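Local coordinates for ribose ABC transporter, substrate binding protein (Conexibacter woesei, PDB 4KQ9) that probably binds ribose or a related carbohydrate outside the cell membrane and delivers it to an ABC importer, at residues A[134-139]-A[192-197]; A[219-224]-A[237-242]; A[113-118]-A[146-151]; A[118-123]-A[153-158]; A[184-189]-A[210-215]. The protein carries 1 engineered substitution. One frame throughout, in Å; residues are numbered along the deposited sequence. Where two conformers were deposited one is given.

Five contacts tie together one lobe of a two-lobed periplasmic binding protein, an alpha/beta lobe built on a parallel sheet. From the N terminus, contact 3 opens first at 113-118 and contact 4 at 118-123; they share Leu118, join helices 112-126 and 143-159, and cross, closing at 146-151 and 153-158. Contact 1 opens at 134-139 while both are open, crosses both, and closes at 192-197 by pairing two sheet strands. Contact 5 opens at 184-189 before that closure, so it crosses contact 1, and closes at 210-215, joining two helix ends on the face away from helices 112-126 and 143-159. Contact 2, 219-224 with 237-242, follows in series and continues the sheet of contact 1.

Contact 1: A[134-139]-A[192-197]; sequences AMVNGT and GAIYYS
Met135 and Tyr195 extend together from neighbouring strands on one face of a parallel sheet, while Val136 and Tyr196 do likewise on the other. Met135 is present as selenomethionine. Met135 CG packs on Tyr195 CB at 3.9 Å, and the bend at chi3 (62°) swings CE over one face of the Tyr195 ring, near its rim. Met135 SE stands 5.4 Å from the Tyr195 ring centroid, a distant Met-aromatic contact. On the opposite face Val136 CB reaches Tyr196 CD2 at 3.7 Å, coming obliquely to the ring, and Val136 CG2 meets Ile194 CG2 at 3.9 Å. The phenols end on other parts of the lobe: Tyr195 OH at the amide of Gln148, Tyr196 OH at Thr181 OG1. Backbone bonds set this register; the straightest runs from Val136 N to Tyr195 O, 2.8 Å with 179° at the hydrogen. Toward the C-terminal ends, Ser197 OG takes part. Ser197 OG accepts from Gly138 N at 2.9 Å and donates to a water at 2.8 Å, and that water donates in turn to Asn137 OD1. With Ser197 changed to an alanine, Gly138 N would probably lose this acceptor and the water its link to this strand, breaking the bridge to Asn137. Asn137 ND2 is meanwhile bonded to Val167 O of the adjacent edge strand 162-167. The chemistry thus implies a largely apolar layer of selenomethionine, valine and tyrosine rings along the strands that gives way to a polar network at their C-terminal ends.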
# COMPACT_ATOMS: atom_id res chain seq x y z
N ALA A 134 4.69 20.03 7.02
CA ALA A 134 3.29 19.86 7.15
C ALA A 134 2.89 18.49 6.61
O ALA A 134 3.58 17.88 5.77
CB ALA A 134 2.53 20.93 6.38
N MSE A 135 1.77 18.03 7.13
CA MSE A 135 1.27 16.69 6.80
C MSE A 135 -0.09 16.84 6.25
O MSE A 135 -0.97 17.46 6.89
CB MSE A 135 1.32 15.81 8.09
CG MSE A 135 2.75 15.55 8.49
SE MSE A 135 2.74 14.37 10.12
CE MSE A 135 1.85 12.74 9.36
N VAL A 136 -0.29 16.27 5.07
CA VAL A 136 -1.59 16.18 4.42
C VAL A 136 -1.98 14.72 4.37
O VAL A 136 -1.57 13.95 3.45
CB VAL A 136 -1.58 16.84 3.02
CG1 VAL A 136 -2.92 16.63 2.25
CG2 VAL A 136 -1.26 18.35 3.12
N ASN A 137 -2.78 14.34 5.33
CA ASN A 137 -3.17 12.96 5.52
C ASN A 137 -4.39 12.73 4.70
O ASN A 137 -5.04 13.69 4.34
CB ASN A 137 -3.42 12.63 6.99
CG ASN A 137 -2.20 12.81 7.88
OD1 ASN A 137 -1.32 11.92 7.97
ND2 ASN A 137 -2.18 13.92 8.61
N GLY A 138 -4.67 11.47 4.31
CA GLY A 138 -5.89 11.12 3.57
C GLY A 138 -7.03 10.96 4.63
O GLY A 138 -7.08 11.72 5.61
N THR A 139 -7.91 9.97 4.42
CA THR A 139 -9.12 9.74 5.30
C THR A 139 -8.88 9.35 6.73
O THR A 139 -8.16 8.40 7.09
CB THR A 139 -10.01 8.65 4.63
OG1 THR A 139 -10.24 9.03 3.29
CG2 THR A 139 -11.36 8.51 5.33
N GLY A 192 9.21 23.75 4.86
CA GLY A 192 10.25 23.11 4.05
C GLY A 192 9.88 21.83 3.35
O GLY A 192 10.51 21.46 2.39
N ALA A 193 8.90 21.12 3.85
CA ALA A 193 8.51 19.85 3.28
C ALA A 193 7.02 19.62 3.54
O ALA A 193 6.48 20.09 4.53
CB ALA A 193 9.31 18.69 3.92
N ILE A 194 6.39 18.85 2.67
CA ILE A 194 5.01 18.42 2.88
C ILE A 194 4.92 16.91 2.63
O ILE A 194 5.36 16.37 1.58
CB ILE A 194 3.99 19.22 1.99
CG1 ILE A 194 4.21 20.71 2.19
CG2 ILE A 194 2.55 18.82 2.34
CD1 ILE A 194 3.36 21.62 1.31
N TYR A 195 4.45 16.21 3.67
CA TYR A 195 4.25 14.78 3.68
C TYR A 195 2.78 14.55 3.20
O TYR A 195 1.90 15.16 3.76
CB TYR A 195 4.36 14.34 5.14
CG TYR A 195 4.12 12.89 5.40
CD1 TYR A 195 2.86 12.33 5.39
CD2 TYR A 195 5.20 12.09 5.71
CE1 TYR A 195 2.70 10.96 5.65
CE2 TYR A 195 5.05 10.78 6.00
CZ TYR A 195 3.84 10.21 5.91
OH TYR A 195 3.85 8.85 6.17
N TYR A 196 2.55 13.68 2.23
CA TYR A 196 1.22 13.28 1.75
C TYR A 196 1.05 11.76 1.99
O TYR A 196 1.99 10.98 1.79
CB TYR A 196 1.08 13.59 0.24
CG TYR A 196 1.16 15.03 -0.07
CD1 TYR A 196 2.40 15.69 -0.18
CD2 TYR A 196 -0.01 15.80 -0.20
CE1 TYR A 196 2.44 17.05 -0.45
CE2 TYR A 196 0.02 17.17 -0.50
CZ TYR A 196 1.24 17.81 -0.60
OH TYR A 196 1.37 19.12 -0.84
N SER A 197 -0.12 11.32 2.49
CA SER A 197 -0.36 9.91 2.72
C SER A 197 -0.13 9.12 1.44
O SER A 197 0.34 7.97 1.49
CB SER A 197 -1.84 9.68 3.13
OG SER A 197 -2.05 10.25 4.41
O HOH W 1 -0.75 9.62 6.77

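Contact 2: A[219-224]-A[237-242]; sequences IMVVGT and GTMALT. Engineered in segment 219-224: Met220 (natural residue Val).
Val221 and Met239 touch where two strands are joined through helix 228-236, a beta-alpha-beta connection of the kind that builds periplasmic binding protein lobes. The pairing is short: Val222 and Leu241 form a single bridge, and the two backbones run 38° apart. Met239, a selenomethionine, can be followed outward. Met239 CB lies 4.1 Å from Val221 O; Met239 CG, anti to its own carbonyl carbon, packs on Val221 CG1 at 3.9 Å, the two chains crossing at a slant. The chain then bends at chi3 (37°), turning Met239 CE back to within 4.4 Å of Gly223 N, where a glycine offers no side chain to meet it. Ile206 and Ala230, Ala233 and Val234 of the adjoining helices also touch this side chain. Val221 O is held twice, by Ala240 N at 2.8 Å within the carbonyl plane and weakly by Leu241 N, and Gly223 N returns a bond to Leu241 O. Ala240 CB also touches CB of Met220, an engineered selenomethionine replacing the natural valine. Before the bridge, one water spans the diverging chains: it accepts from Val221 N at 2.9 Å and donates to Ile219 O at 2.8 Å and to Thr238 O at 2.9 Å.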
# COMPACT_ATOMS: atom_id res chain seq x y z
N ILE A 219 10.28 23.09 -1.90
CA ILE A 219 9.59 22.41 -0.81
C ILE A 219 9.67 20.95 -1.13
O ILE A 219 9.32 20.51 -2.23
CB ILE A 219 8.11 22.84 -0.75
CG1 ILE A 219 7.96 24.32 -0.35
CG2 ILE A 219 7.34 21.96 0.21
CD1 ILE A 219 6.59 24.89 -0.55
N MSE A 220 10.14 20.15 -0.19
CA MSE A 220 10.26 18.71 -0.47
C MSE A 220 8.90 18.02 -0.32
O MSE A 220 8.30 18.04 0.74
CB MSE A 220 11.21 18.01 0.50
CG MSE A 220 12.66 18.42 0.24
SE MSE A 220 13.72 17.22 1.43
CE MSE A 220 13.18 18.06 3.03
N VAL A 221 8.44 17.40 -1.38
CA VAL A 221 7.14 16.69 -1.36
C VAL A 221 7.37 15.17 -1.42
O VAL A 221 8.13 14.73 -2.29
CB VAL A 221 6.37 17.10 -2.61
CG1 VAL A 221 5.18 16.23 -2.83
CG2 VAL A 221 6.03 18.61 -2.53
N VAL A 222 6.74 14.41 -0.52
CA VAL A 222 6.88 12.97 -0.42
C VAL A 222 5.48 12.32 -0.37
O VAL A 222 4.52 12.85 0.27
CB VAL A 222 7.75 12.53 0.80
CG1 VAL A 222 9.11 13.29 0.91
CG2 VAL A 222 6.98 12.72 2.07
N GLY A 223 5.37 11.19 -1.04
CA GLY A 223 4.08 10.46 -1.20
C GLY A 223 4.32 8.95 -1.17
O GLY A 223 5.42 8.53 -0.88
N THR A 224 3.32 8.14 -1.46
CA THR A 224 3.38 6.72 -1.51
C THR A 224 2.53 6.25 -2.70
O THR A 224 1.48 6.77 -2.93
CB THR A 224 2.83 6.09 -0.22
OG1 THR A 224 3.63 6.48 0.89
CG2 THR A 224 2.81 4.63 -0.30
N GLY A 237 12.02 16.26 -10.52
CA GLY A 237 12.45 17.09 -9.37
C GLY A 237 11.29 17.89 -8.71
O GLY A 237 11.51 18.72 -7.80
N THR A 238 10.05 17.69 -9.14
CA THR A 238 8.95 18.43 -8.52
C THR A 238 8.47 17.66 -7.27
O THR A 238 7.94 18.28 -6.37
CB THR A 238 7.77 18.63 -9.43
OG1 THR A 238 7.41 17.38 -10.01
CG2 THR A 238 8.07 19.64 -10.61
N MSE A 239 8.67 16.34 -7.23
CA MSE A 239 8.46 15.52 -6.00
C MSE A 239 9.80 14.99 -5.58
O MSE A 239 10.65 14.73 -6.45
CB MSE A 239 7.58 14.33 -6.30
CG MSE A 239 6.12 14.75 -6.32
SE MSE A 239 4.94 13.17 -6.43
CE MSE A 239 5.89 11.97 -5.35
N ALA A 240 10.03 14.83 -4.28
CA ALA A 240 11.34 14.34 -3.79
C ALA A 240 11.40 12.83 -3.64
O ALA A 240 12.46 12.25 -3.86
CB ALA A 240 11.70 14.98 -2.46
N LEU A 241 10.33 12.21 -3.16
CA LEU A 241 10.34 10.77 -2.82
C LEU A 241 8.97 10.18 -3.00
O LEU A 241 7.94 10.81 -2.63
CB LEU A 241 10.74 10.57 -1.37
CG LEU A 241 10.80 9.18 -0.72
CD1 LEU A 241 12.12 8.60 -1.12
CD2 LEU A 241 10.81 9.19 0.82
N THR A 242 8.91 8.99 -3.55
CA THR A 242 7.72 8.18 -3.40
C THR A 242 8.11 6.77 -2.97
O THR A 242 9.30 6.37 -3.09
CB THR A 242 6.92 8.16 -4.72
OG1 THR A 242 5.67 7.50 -4.53
CG2 THR A 242 7.68 7.49 -5.83
O HOH W 2 9.56 18.23 -3.91

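Contact 3: A[113-118]-A[146-151]; sequences AEIGRL and EEQGEA
Gly116 and Gln148 bring two helices together in the helix layer of an alpha/beta periplasmic binding protein lobe, with CA atoms only 4.2 Å apart. These are helices 112-126 and 143-159, which sit in the chain before and after strand 132-136 and cover the sheet face bearing Met135 and Tyr195. Their local axes approach to 6.9 Å, and their N-to-C directions differ by 40°.

The one CA-H...O contact joins Gly116 CA and Gln148 O, 3.4 Å apart with 147° at the hydrogen, a weak interaction allowed by the close approach. A side chain at Gly116 would run into that same carbonyl, so the glycine makes the approach possible.

Apolar contacts centre on Ala151, whose CB packs against the first helix beside Ala113 and Arg117. Ala151 CB meets Ala113 CB at 3.9 Å, and Arg117 CG, the aliphatic root of an exposed side chain modelled in two conformers, borders Ala151 CB at 4.0 Å. Beside them Gln148 keeps its CG between backbone N and carbonyl carbon (chi1 82°), from where the extended chain carries the amide past Ile115 CG2.

Among charged groups, Glu150 pairs with Arg153 in a neighbouring salt bridge. The tightest approach of the crossing is between Ala151 CB and the backbone Ala113 O, at 3.0 Å.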
# COMPACT_ATOMS: atom_id res chain seq x y z
N ALA A 113 3.66 1.49 8.94
CA ALA A 113 4.52 2.28 9.89
C ALA A 113 5.89 2.46 9.39
O ALA A 113 6.48 3.52 9.54
CB ALA A 113 4.56 1.60 11.25
N GLU A 114 6.43 1.43 8.72
CA GLU A 114 7.70 1.52 8.05
C GLU A 114 7.70 2.53 6.90
O GLU A 114 8.62 3.32 6.79
CB GLU A 114 8.11 0.18 7.47
CG GLU A 114 9.59 -0.03 7.51
CD GLU A 114 10.17 -0.16 6.13
OE1 GLU A 114 10.00 -1.23 5.49
OE2 GLU A 114 10.82 0.80 5.69
N ILE A 115 6.66 2.49 6.08
CA ILE A 115 6.47 3.53 5.03
C ILE A 115 6.59 4.96 5.63
O ILE A 115 7.31 5.75 5.09
CB ILE A 115 5.15 3.34 4.32
CG1 ILE A 115 5.23 1.99 3.54
CG2 ILE A 115 4.93 4.45 3.30
CD1 ILE A 115 3.94 1.49 2.99
N GLY A 116 5.87 5.23 6.67
CA GLY A 116 5.91 6.53 7.42
C GLY A 116 7.27 6.94 7.94
O GLY A 116 7.67 8.09 7.79
N ARG A 117 8.02 6.00 8.50
CA ARG A 117 9.38 6.28 8.99
C ARG A 117 10.35 6.53 7.86
O ARG A 117 11.26 7.37 7.98
CB ARG A 117 9.92 5.10 9.83
CG ARG A 117 9.31 5.00 11.21
CD ARG A 117 10.00 3.98 12.13
NE ARG A 117 9.20 2.77 12.23
CZ ARG A 117 9.38 1.70 11.46
NH1 ARG A 117 8.59 0.68 11.60
NH2 ARG A 117 10.37 1.65 10.57
N LEU A 118 10.20 5.80 6.77
CA LEU A 118 11.09 6.05 5.63
C LEU A 118 10.91 7.48 5.06
O LEU A 118 11.92 8.21 4.72
CB LEU A 118 10.85 5.06 4.50
CG LEU A 118 11.15 3.57 4.79
CD1 LEU A 118 10.65 2.77 3.60
CD2 LEU A 118 12.65 3.35 5.04
N GLU A 146 -3.47 6.40 9.21
CA GLU A 146 -3.10 6.54 10.60
C GLU A 146 -1.83 5.87 11.00
O GLU A 146 -1.01 6.44 11.72
CB GLU A 146 -4.26 6.06 11.50
CG GLU A 146 -5.54 6.82 11.25
CD GLU A 146 -5.49 8.31 11.59
OE1 GLU A 146 -4.39 8.87 12.02
OE2 GLU A 146 -6.56 8.97 11.42
N GLU A 147 -1.58 4.67 10.49
CA GLU A 147 -0.37 3.99 10.90
C GLU A 147 0.86 4.64 10.34
O GLU A 147 1.87 4.80 11.06
CB GLU A 147 -0.36 2.54 10.45
CG GLU A 147 -1.41 1.67 11.12
CD GLU A 147 -1.27 0.19 10.72
OE1 GLU A 147 -0.21 -0.19 10.13
OE2 GLU A 147 -2.23 -0.59 11.02
N GLN A 148 0.81 5.01 9.05
CA GLN A 148 1.97 5.73 8.51
C GLN A 148 2.19 7.10 9.20
O GLN A 148 3.34 7.50 9.43
CB GLN A 148 1.91 5.84 7.00
CG GLN A 148 1.08 6.91 6.43
CD GLN A 148 1.23 6.94 4.92
OE1 GLN A 148 0.35 6.51 4.18
NE2 GLN A 148 2.37 7.40 4.46
N GLY A 149 1.11 7.75 9.54
CA GLY A 149 1.16 9.10 10.13
C GLY A 149 1.73 9.09 11.53
O GLY A 149 2.53 9.96 11.89
N GLU A 150 1.33 8.13 12.36
CA GLU A 150 1.90 8.06 13.69
C GLU A 150 3.38 7.68 13.60
O GLU A 150 4.22 8.26 14.27
CB GLU A 150 1.08 7.17 14.63
CG GLU A 150 1.44 7.45 16.10
CD GLU A 150 1.47 8.96 16.51
OE1 GLU A 150 2.50 9.38 17.14
OE2 GLU A 150 0.50 9.73 16.21
N ALA A 151 3.75 6.80 12.68
CA ALA A 151 5.15 6.51 12.56
C ALA A 151 5.95 7.78 12.16
O ALA A 151 7.10 7.97 12.61
CB ALA A 151 5.36 5.40 11.53

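Contact 4: A[118-123]-A[153-158]; sequences LKATYI and REVFEE
Ala120 CB sits over one face of the Phe156 ring, 3.9 Å from its centroid and 24° off the normal, a CH-pi contact. Phe156 reaches it with CG anti to the carbonyl carbon (chi1 -67°), which sends the ring across toward helix 112-126 although its CB does not start that way. The carbonyl of the same alanine nears the ring too, Ala120 O to Phe156 CE1 at 3.6 Å. Ile123 comes in at the ring edge, Ile123 CD1 standing 4.1 Å from Phe156 CZ near the ring plane. On the other flank Val155 CB presses on Ala120 CB at 3.6 Å; with CG1 anti to the backbone N, that methyl also meets Ala120 CB. Val155 CG1 lies 3.7 Å from Thr121 OG1 as well, whose bond goes back one turn to Arg117 O, leaving this a plain van der Waals touch.

Replacing Phe156 by an alanine is likely to open a gap beneath Ala120 and leave Ile123 CD1 without its edge contact.

The axes lie 8.5 Å apart at 29°, wider than where Gly116 meets Gln148. This is the helix layer over one face of a parallel sheet, as in the alpha/beta lobes of periplasmic binding proteins.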
# COMPACT_ATOMS: atom_id res chain seq x y z
N LEU A 118 10.20 5.80 6.77
CA LEU A 118 11.09 6.05 5.63
C LEU A 118 10.91 7.48 5.06
O LEU A 118 11.92 8.21 4.72
CB LEU A 118 10.85 5.06 4.50
CG LEU A 118 11.15 3.57 4.79
CD1 LEU A 118 10.65 2.77 3.60
CD2 LEU A 118 12.65 3.35 5.04
N LYS A 119 9.65 7.88 4.94
CA LYS A 119 9.31 9.20 4.42
C LYS A 119 9.78 10.35 5.33
O LYS A 119 10.37 11.33 4.85
CB LYS A 119 7.79 9.27 4.15
CG LYS A 119 7.41 8.45 2.90
CD LYS A 119 5.92 8.06 2.99
CE LYS A 119 5.00 9.01 2.29
NZ LYS A 119 3.51 8.77 2.33
N ALA A 120 9.49 10.21 6.59
CA ALA A 120 9.87 11.18 7.60
C ALA A 120 11.38 11.30 7.75
O ALA A 120 11.90 12.44 7.83
CB ALA A 120 9.19 10.90 8.89
N THR A 121 12.11 10.15 7.66
CA THR A 121 13.55 10.15 7.72
C THR A 121 14.21 10.79 6.51
O THR A 121 15.23 11.52 6.65
CB THR A 121 14.08 8.71 7.94
OG1 THR A 121 13.44 8.19 9.07
CG2 THR A 121 15.56 8.68 8.14
N TYR A 122 13.64 10.55 5.32
CA TYR A 122 14.11 11.17 4.15
C TYR A 122 14.11 12.70 4.35
O TYR A 122 15.09 13.39 3.95
CB TYR A 122 13.25 10.79 2.93
CG TYR A 122 13.77 11.36 1.67
CD1 TYR A 122 14.79 10.71 0.97
CD2 TYR A 122 13.29 12.57 1.18
CE1 TYR A 122 15.26 11.21 -0.19
CE2 TYR A 122 13.78 13.11 0.01
CZ TYR A 122 14.78 12.40 -0.66
OH TYR A 122 15.32 12.88 -1.79
N ILE A 123 13.01 13.20 4.86
CA ILE A 123 12.80 14.66 5.02
C ILE A 123 13.74 15.18 6.11
O ILE A 123 14.47 16.13 5.89
CB ILE A 123 11.36 14.97 5.43
CG1 ILE A 123 10.43 14.84 4.20
CG2 ILE A 123 11.24 16.40 5.96
CD1 ILE A 123 8.97 14.70 4.59
N ARG A 153 5.16 11.06 12.66
CA ARG A 153 5.24 12.03 13.74
C ARG A 153 6.36 11.66 14.75
O ARG A 153 7.07 12.57 15.28
CB ARG A 153 3.91 12.09 14.46
CG ARG A 153 2.79 12.65 13.64
CD ARG A 153 1.49 12.66 14.37
NE ARG A 153 0.43 13.07 13.45
CZ ARG A 153 -0.52 12.26 13.00
NH1 ARG A 153 -0.58 10.96 13.41
NH2 ARG A 153 -1.41 12.74 12.15
N GLU A 154 6.51 10.35 15.02
CA GLU A 154 7.56 9.92 15.93
C GLU A 154 8.96 10.26 15.40
O GLU A 154 9.84 10.67 16.17
CB GLU A 154 7.48 8.40 16.19
CG GLU A 154 6.34 7.98 17.11
CD GLU A 154 6.12 6.46 17.12
OE1 GLU A 154 7.03 5.71 16.71
OE2 GLU A 154 5.02 6.00 17.52
N VAL A 155 9.18 10.08 14.09
CA VAL A 155 10.45 10.44 13.50
C VAL A 155 10.63 11.95 13.63
O VAL A 155 11.70 12.36 14.05
CB VAL A 155 10.61 9.98 12.06
CG1 VAL A 155 11.85 10.55 11.42
CG2 VAL A 155 10.67 8.46 11.99
N PHE A 156 9.61 12.77 13.32
CA PHE A 156 9.82 14.21 13.32
C PHE A 156 10.18 14.69 14.76
O PHE A 156 11.06 15.55 14.95
CB PHE A 156 8.58 14.96 12.73
CG PHE A 156 8.35 14.70 11.24
CD1 PHE A 156 9.41 14.73 10.35
CD2 PHE A 156 7.09 14.44 10.76
CE1 PHE A 156 9.22 14.52 8.99
CE2 PHE A 156 6.87 14.22 9.40
CZ PHE A 156 7.92 14.27 8.52
N GLU A 157 9.48 14.16 15.75
CA GLU A 157 9.80 14.41 17.17
C GLU A 157 11.25 14.10 17.49
O GLU A 157 11.98 14.96 17.92
CB GLU A 157 8.94 13.58 18.08
CG GLU A 157 9.25 13.88 19.55
CD GLU A 157 7.99 14.06 20.39
OE1 GLU A 157 6.94 13.46 20.04
OE2 GLU A 157 8.04 14.80 21.41
N GLU A 158 11.65 12.87 17.23
CA GLU A 158 12.97 12.39 17.51
C GLU A 158 14.06 13.20 16.80
O GLU A 158 15.16 13.36 17.35
CB GLU A 158 13.09 10.92 17.05
CG GLU A 158 14.35 10.24 17.53

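Contact 5: A[184-189]-A[210-215]; sequences ILTRHS and AARNIA
Ile184 O is gripped by two backbone N-H groups, His188 N at 2.7 Å and, weakly, Arg187 N, closing the last turn of helix 174-187 just where Leu185 receives Arg212 from the end of helix 199-211. Arg212 gives up the largest area, chiefly against Leu185. Leu185 CB lies 3.5 Å from Arg212 CD, and Leu185 CD1 flanks Arg212 CD at 3.6 Å, the two side chains running antiparallel alongside one another. The arginine runs out nearly straight to CD and then bends at chi3 (71°), which lays the guanidinium over the end of the neighbouring helix. There Leu185 O stands above one face of that group, near its rim, 3.7 Å from Arg212 NH2. This is an oxygen-over-face approach, probably electrostatically favourable, and not a hydrogen bond. Such carbonyls at a helix C terminus carry a partial negative charge that would plausibly attract the cation. Thr186 CG2 approaches Arg212 NH1 at 3.8 Å, and Ser189 CB approaches Arg212 NH2, both obliquely to the guanidinium plane. Beneath the arginine, Leu185 CD1 meets Ile214 CD1 at 4.3 Å, and both side chains also touch Ile219 and Ile209. Asn213, the first residue after the helix to leave helical angles, has positive phi in a Schellman motif, turning the chain so that Ile214 can face Leu185. The contact lies at the lobe's outer surface, about 29 Å from the centre of the chain to the contact centre. It joins the C-terminal ends of two successive helices, linked through strand 193-196, the alpha-beta-alpha succession expected in a Rossmann-like binding-protein lobe.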
# COMPACT_ATOMS: atom_id res chain seq x y z
N ILE A 184 -2.57 25.43 3.43
CA ILE A 184 -1.36 25.37 4.21
C ILE A 184 -0.43 26.49 3.85
O ILE A 184 0.15 27.13 4.71
CB ILE A 184 -0.63 23.98 4.08
CG1 ILE A 184 -1.34 22.94 4.89
CG2 ILE A 184 0.83 24.08 4.55
CD1 ILE A 184 -1.02 21.47 4.49
N LEU A 185 -0.22 26.69 2.57
CA LEU A 185 0.78 27.67 2.14
C LEU A 185 0.30 29.09 2.44
O LEU A 185 1.12 29.97 2.56
CB LEU A 185 1.08 27.52 0.64
CG LEU A 185 1.81 26.21 0.26
CD1 LEU A 185 1.78 25.95 -1.23
CD2 LEU A 185 3.25 26.23 0.81
N THR A 186 -1.01 29.33 2.55
CA THR A 186 -1.46 30.68 2.91
C THR A 186 -1.11 31.00 4.37
O THR A 186 -1.03 32.14 4.74
CB THR A 186 -2.94 30.89 2.68
OG1 THR A 186 -3.73 30.14 3.64
CG2 THR A 186 -3.36 30.61 1.20
N ARG A 187 -1.03 29.96 5.20
CA ARG A 187 -0.77 30.07 6.63
C ARG A 187 0.72 29.90 6.92
O ARG A 187 1.23 30.50 7.85
CB ARG A 187 -1.45 28.94 7.38
CG ARG A 187 -2.94 28.79 7.19
CD ARG A 187 -3.54 27.84 8.21
NE ARG A 187 -3.38 26.44 7.87
CZ ARG A 187 -4.27 25.69 7.22
NH1 ARG A 187 -5.49 26.14 6.87
NH2 ARG A 187 -3.96 24.44 6.95
N HIS A 188 1.41 29.04 6.16
CA HIS A 188 2.82 28.77 6.46
C HIS A 188 3.63 28.69 5.19
O HIS A 188 4.04 27.61 4.75
CB HIS A 188 2.96 27.45 7.20
CG HIS A 188 2.12 27.33 8.41
ND1 HIS A 188 2.43 27.94 9.61
CD2 HIS A 188 0.98 26.63 8.63
CE1 HIS A 188 1.50 27.65 10.51
NE2 HIS A 188 0.62 26.84 9.94
N SER A 189 3.81 29.82 4.54
CA SER A 189 4.39 29.81 3.19
C SER A 189 5.86 29.34 3.12
O SER A 189 6.32 28.99 2.03
CB SER A 189 4.26 31.20 2.54
OG SER A 189 4.88 32.12 3.41
N ALA A 210 3.14 25.25 -7.50
CA ALA A 210 3.52 25.90 -8.76
C ALA A 210 2.63 27.14 -9.01
O ALA A 210 3.17 28.19 -9.36
CB ALA A 210 3.34 24.91 -9.90
N ALA A 211 1.32 27.01 -8.74
CA ALA A 211 0.36 28.16 -8.77
C ALA A 211 0.81 29.31 -7.91
O ALA A 211 0.44 30.45 -8.19
CB ALA A 211 -1.05 27.73 -8.39
N ARG A 212 1.63 29.04 -6.88
CA ARG A 212 2.18 30.10 -6.05
C ARG A 212 3.49 30.58 -6.54
O ARG A 212 4.18 31.36 -5.88
CB ARG A 212 2.35 29.64 -4.62
CG ARG A 212 1.04 29.57 -3.88
CD ARG A 212 1.26 29.34 -2.39
NE ARG A 212 1.81 30.50 -1.66
CZ ARG A 212 1.08 31.36 -0.93
NH1 ARG A 212 -0.23 31.27 -0.89
NH2 ARG A 212 1.67 32.34 -0.27
N ASN A 213 3.89 30.06 -7.69
CA ASN A 213 5.15 30.37 -8.25
C ASN A 213 6.33 30.07 -7.42
O ASN A 213 7.33 30.75 -7.53
CB ASN A 213 5.14 31.80 -8.78
CG ASN A 213 4.64 31.80 -10.19
OD1 ASN A 213 3.42 31.85 -10.45
ND2 ASN A 213 5.56 31.60 -11.12
N ILE A 214 6.22 29.02 -6.60
CA ILE A 214 7.35 28.52 -5.83
C ILE A 214 8.18 27.56 -6.72
O ILE A 214 7.63 26.73 -7.45
CB ILE A 214 6.87 27.79 -4.56
CG1 ILE A 214 6.18 28.76 -3.60
CG2 ILE A 214 8.05 27.14 -3.82
CD1 ILE A 214 5.34 28.05 -2.57
N ALA A 215 9.49 27.69 -6.64
CA ALA A 215 10.39 26.97 -7.52
C ALA A 215 10.32 25.46 -7.23
O ALA A 215 10.28 25.06 -6.08
CB ALA A 215 11.82 27.48 -7.33